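PDB 4PEY: Exo-beta-1,3-glucanase from Streptomyces sp. SirexAA-E, which hydrolyses laminarin and laminarioligosaccharides from their non-reducing ends, giving glucose and laminaribiose. Local coordinates for residues W402-G407 against E413-D418. The protein carries 1 engineered substitution. Residues are numbered along the deposited sequence; the frame is centred on the assembly and turned at random. Where two conformers were deposited one is given.
Sequences WRADHG and ETNRAD. With BGC (beta-D-glucopyranose), chain B.
Arg-403 reaches across to Asn-415 and Ala-417 with a side chain extended as far as NE, running along Asn-415 before its end meets further partners. CB points at the loop 413-418, and CG, anti to the backbone N (chi1 172°), passes the amide of Asn-415, with ND2 of Asn-415 3.6 Å from CG of Arg-403. CD of Arg-403 lies 3.4 Å from Asn-415 O and also touches the methyl of Ala-417. At NE the contact turns polar: Arg-403 NE donates to Asn-415 O at 2.8 Å. That oxygen lies in the guanidinium plane, whereas the donor stands well above the carbonyl plane. Beyond CZ, NH2 forms a salt bridge with Asp-462, which probably balances the charge of this buried group, and NH1 donates to the carbonyl of His-437, a substrate-binding residue. Asn-415 returns the grip: its ND2 donates to Ala-404 O over 3.1 Å, on a lone pair in the carbonyl plane, and also to the carbonyl of Ile-375 on strand 367-375, while its OD1 accepts from the backbone N of Gly-411. The tie sits in the right-handed parallel beta-helix of glycoside hydrolase family 55, where strands 399-403 and 419-423 are joined by a loop whose return leg, 413-418, is fastened to the end of the first strand. Residues on either side in sequence, Trp-402 and Asp-405, bind beta-D-glucopyranose. Trp-402 NE1 donates to glucose O3, and the carboxylate of Asp-405 accepts from two hydroxyls, its OD1 from O6 and its OD2 from O4, each at 2.7 Å. His-406 presents its ring edge to OD1 of Asp-405, ND1 donating almost straight (172°) at 2.7 Å, while its NE2 is hydrogen-bonded to Gln-49.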
ATOM      1  N   TRP A 402       5.760  -6.454   4.177  1.00  9.81           N
ATOM      2  CA  TRP A 402       5.333  -7.156   5.388  1.00  9.88           C
ATOM      3  C   TRP A 402       6.003  -8.502   5.582  1.00 10.24           C
ATOM      4  O   TRP A 402       5.744  -9.443   4.826  1.00 10.38           O
ATOM      5  CB  TRP A 402       3.812  -7.343   5.337  1.00 10.26           C
ATOM      6  CG  TRP A 402       3.121  -8.020   6.511  1.00 10.61           C
ATOM      7  CD1 TRP A 402       2.880  -7.481   7.749  1.00 12.02           C
ATOM      8  CD2 TRP A 402       2.500  -9.313   6.512  1.00 10.69           C
ATOM      9  NE1 TRP A 402       2.159  -8.370   8.526  1.00 10.59           N
ATOM     10  CE2 TRP A 402       1.919  -9.502   7.790  1.00 10.34           C
ATOM     11  CE3 TRP A 402       2.384 -10.335   5.561  1.00 11.88           C
ATOM     12  CZ2 TRP A 402       1.231 -10.667   8.132  1.00 11.16           C
ATOM     13  CZ3 TRP A 402       1.713 -11.494   5.909  1.00 12.13           C
ATOM     14  CH2 TRP A 402       1.139 -11.648   7.182  1.00 11.40           C
ATOM     15  N   ARG A 403       6.863  -8.595   6.593  1.00  9.73           N
ATOM     16  CA  ARG A 403       7.333  -9.896   7.050  1.00 10.26           C
ATOM     17  C   ARG A 403       6.220 -10.487   7.919  1.00  9.63           C
ATOM     18  O   ARG A 403       5.794  -9.861   8.895  1.00 11.88           O
ATOM     19  CB  ARG A 403       8.652  -9.787   7.821  1.00 10.28           C
ATOM     20  CG  ARG A 403       9.054 -11.105   8.464  1.00 11.01           C
ATOM     21  CD  ARG A 403      10.430 -11.080   9.125  1.00 11.71           C
ATOM     22  NE  ARG A 403      10.628 -12.327   9.856  1.00 12.00           N
ATOM     23  CZ  ARG A 403      10.480 -12.474  11.170  1.00 13.19           C
ATOM     24  NH1 ARG A 403      10.186 -11.441  11.953  1.00 13.82           N
ATOM     25  NH2 ARG A 403      10.643 -13.666  11.708  1.00 14.66           N
ATOM     26  N   ALA A 404       5.720 -11.668   7.554  1.00 10.50           N
ATOM     27  CA  ALA A 404       4.537 -12.223   8.223  1.00 10.01           C
ATOM     28  C   ALA A 404       4.765 -12.451   9.720  1.00 12.34           C
ATOM     29  O   ALA A 404       5.788 -13.007  10.122  1.00 13.84           O
ATOM     30  CB  ALA A 404       4.109 -13.538   7.563  1.00 11.85           C
ATOM     31  N   ASP A 405       3.801 -12.018  10.529  1.00 11.76           N
ATOM     32  CA  ASP A 405       3.816 -12.244  11.975  1.00 12.52           C
ATOM     33  C   ASP A 405       2.924 -13.407  12.385  1.00 14.09           C
ATOM     34  O   ASP A 405       2.949 -13.839  13.533  1.00 15.74           O
ATOM     35  CB  ASP A 405       3.333 -10.996  12.699  1.00 13.60           C
ATOM     36  CG  ASP A 405       1.927 -10.633  12.289  1.00 13.09           C
ATOM     37  OD1 ASP A 405       0.965 -10.998  13.005  1.00 14.73           O
ATOM     38  OD2 ASP A 405       1.786 -10.035  11.202  1.00 14.91           O
ATOM     39  N   HIS A 406       2.102 -13.879  11.453  1.00 13.98           N
ATOM     40  CA  HIS A 406       1.200 -14.994  11.724  1.00 14.49           C
ATOM     41  C   HIS A 406       0.984 -15.769  10.433  1.00 13.52           C
ATOM     42  O   HIS A 406       1.351 -15.294   9.357  1.00 13.88           O
ATOM     43  CB  HIS A 406      -0.135 -14.502  12.303  1.00 12.84           C
ATOM     44  CG  HIS A 406      -0.922 -13.642  11.364  1.00 12.69           C
ATOM     45  ND1 HIS A 406      -0.777 -12.270  11.310  1.00 12.53           N
ATOM     46  CD2 HIS A 406      -1.873 -13.955  10.450  1.00 14.36           C
ATOM     47  CE1 HIS A 406      -1.593 -11.780  10.392  1.00 13.71           C
ATOM     48  NE2 HIS A 406      -2.267 -12.781   9.852  1.00 14.02           N
ATOM     49  N   GLY A 407       0.404 -16.961  10.542  1.00 15.18           N
ATOM     50  CA  GLY A 407       0.221 -17.827   9.397  1.00 14.80           C
ATOM     51  C   GLY A 407       1.160 -19.019   9.434  1.00 16.09           C
ATOM     52  O   GLY A 407       1.704 -19.371  10.487  1.00 19.94           O
ATOM     53  N   GLU A 413      13.796 -17.445  12.378  1.00 16.04           N
ATOM     54  CA  GLU A 413      14.647 -17.871  11.278  0.53 16.50           C
ATOM     55  C   GLU A 413      13.827 -18.413  10.104  1.00 16.55           C
ATOM     56  O   GLU A 413      14.202 -18.201   8.958  1.00 14.84           O
ATOM     57  CB  GLU A 413      15.676 -18.900  11.759  0.53 19.32           C
ATOM     58  CG  GLU A 413      16.854 -18.263  12.517  0.53 21.48           C
ATOM     59  CD  GLU A 413      17.455 -17.051  11.788  0.53 23.19           C
ATOM     60  OE1 GLU A 413      18.142 -17.236  10.754  0.53 21.61           O
ATOM     61  OE2 GLU A 413      17.237 -15.904  12.251  0.53 23.60           O
ATOM     62  N   THR A 414      12.690 -19.048  10.373  1.00 15.82           N
ATOM     63  CA  THR A 414      11.876 -19.662   9.315  1.00 16.05           C
ATOM     64  C   THR A 414      11.450 -18.683   8.214  1.00 14.39           C
ATOM     65  O   THR A 414      11.541 -19.018   7.024  1.00 16.28           O
ATOM     66  CB  THR A 414      10.631 -20.339   9.916  1.00 16.66           C
ATOM     67  OG1 THR A 414      11.057 -21.320  10.871  1.00 20.23           O
ATOM     68  CG2 THR A 414       9.795 -21.024   8.833  1.00 17.98           C
ATOM     69  N   ASN A 415      11.010 -17.482   8.583  1.00 13.26           N
ATOM     70  CA  ASN A 415      10.772 -16.468   7.556  1.00 12.10           C
ATOM     71  C   ASN A 415      11.594 -15.202   7.810  1.00 11.67           C
ATOM     72  O   ASN A 415      11.104 -14.078   7.691  1.00 12.45           O
ATOM     73  CB  ASN A 415       9.265 -16.139   7.399  1.00 11.90           C
ATOM     74  CG  ASN A 415       8.673 -15.329   8.554  1.00 13.57           C
ATOM     75  OD1 ASN A 415       9.040 -15.500   9.712  1.00 13.23           O
ATOM     76  ND2 ASN A 415       7.704 -14.462   8.226  1.00 13.46           N
ATOM     77  N   ARG A 416      12.872 -15.398   8.118  1.00 12.00           N
ATOM     78  CA  ARG A 416      13.796 -14.290   8.288  0.53 11.69           C
ATOM     79  C   ARG A 416      13.771 -13.347   7.088  1.00 11.53           C
ATOM     80  O   ARG A 416      13.820 -13.798   5.934  1.00 12.99           O
ATOM     81  CB  ARG A 416      15.214 -14.815   8.497  0.53 12.21           C
ATOM     82  CG  ARG A 416      16.252 -13.720   8.571  0.53 11.85           C
ATOM     83  CD  ARG A 416      17.639 -14.287   8.769  0.53 13.09           C
ATOM     84  NE  ARG A 416      18.635 -13.229   8.791  0.53 12.69           N
ATOM     85  CZ  ARG A 416      19.940 -13.439   8.904  0.53 15.20           C
ATOM     86  NH1 ARG A 416      20.782 -12.411   8.914  0.53 16.88           N
ATOM     87  NH2 ARG A 416      20.402 -14.680   9.006  0.53 17.39           N
ATOM     88  N   ALA A 417      13.695 -12.052   7.364  1.00 11.59           N
ATOM     89  CA  ALA A 417      13.779 -11.020   6.337  1.00 11.55           C
ATOM     90  C   ALA A 417      14.388  -9.792   7.007  1.00 10.80           C
ATOM     91  O   ALA A 417      13.713  -9.105   7.777  1.00 12.23           O
ATOM     92  CB  ALA A 417      12.398 -10.714   5.731  1.00 12.69           C
ATOM     93  N   ASP A 418      15.673  -9.552   6.764  1.00 11.64           N
ATOM     94  CA  ASP A 418      16.394  -8.533   7.522  1.00 11.90           C
ATOM     95  C   ASP A 418      15.932  -7.110   7.213  1.00 11.89           C
ATOM     96  O   ASP A 418      15.733  -6.317   8.126  1.00 12.42           O
ATOM     97  CB  ASP A 418      17.904  -8.641   7.277  1.00 14.50           C
ATOM     98  CG  ASP A 418      18.561  -9.737   8.110  1.00 15.65           C
ATOM     99  OD1 ASP A 418      17.906 -10.278   9.029  1.00 15.29           O
ATOM    100  OD2 ASP A 418      19.749 -10.038   7.859  1.00 18.58           O
TER
HETATM  101  C2  BGC B   3      -0.031  -5.562  12.604  0.51 14.11           C
HETATM  102  C3  BGC B   3      -0.106  -6.512  11.412  0.51 15.30           C
HETATM  103  C4  BGC B   3      -0.420  -7.918  11.898  0.51 16.26           C
HETATM  104  C5  BGC B   3      -1.704  -7.904  12.710  0.51 17.33           C
HETATM  105  C6  BGC B   3      -2.067  -9.304  13.180  0.51 20.52           C
HETATM  106  C1  BGC B   3      -1.223  -5.728  13.549  0.51 15.90           C
HETATM  107  O2  BGC B   3       0.046  -4.225  12.131  0.51 14.78           O
HETATM  108  O3  BGC B   3       1.130  -6.524  10.731  0.51 15.27           O
HETATM  109  O4  BGC B   3      -0.532  -8.806  10.809  0.51 15.41           O
HETATM  110  O5  BGC B   3      -1.494  -7.088  13.839  0.51 18.46           O
HETATM  111  O6  BGC B   3      -1.152  -9.716  14.170  0.51 26.24           O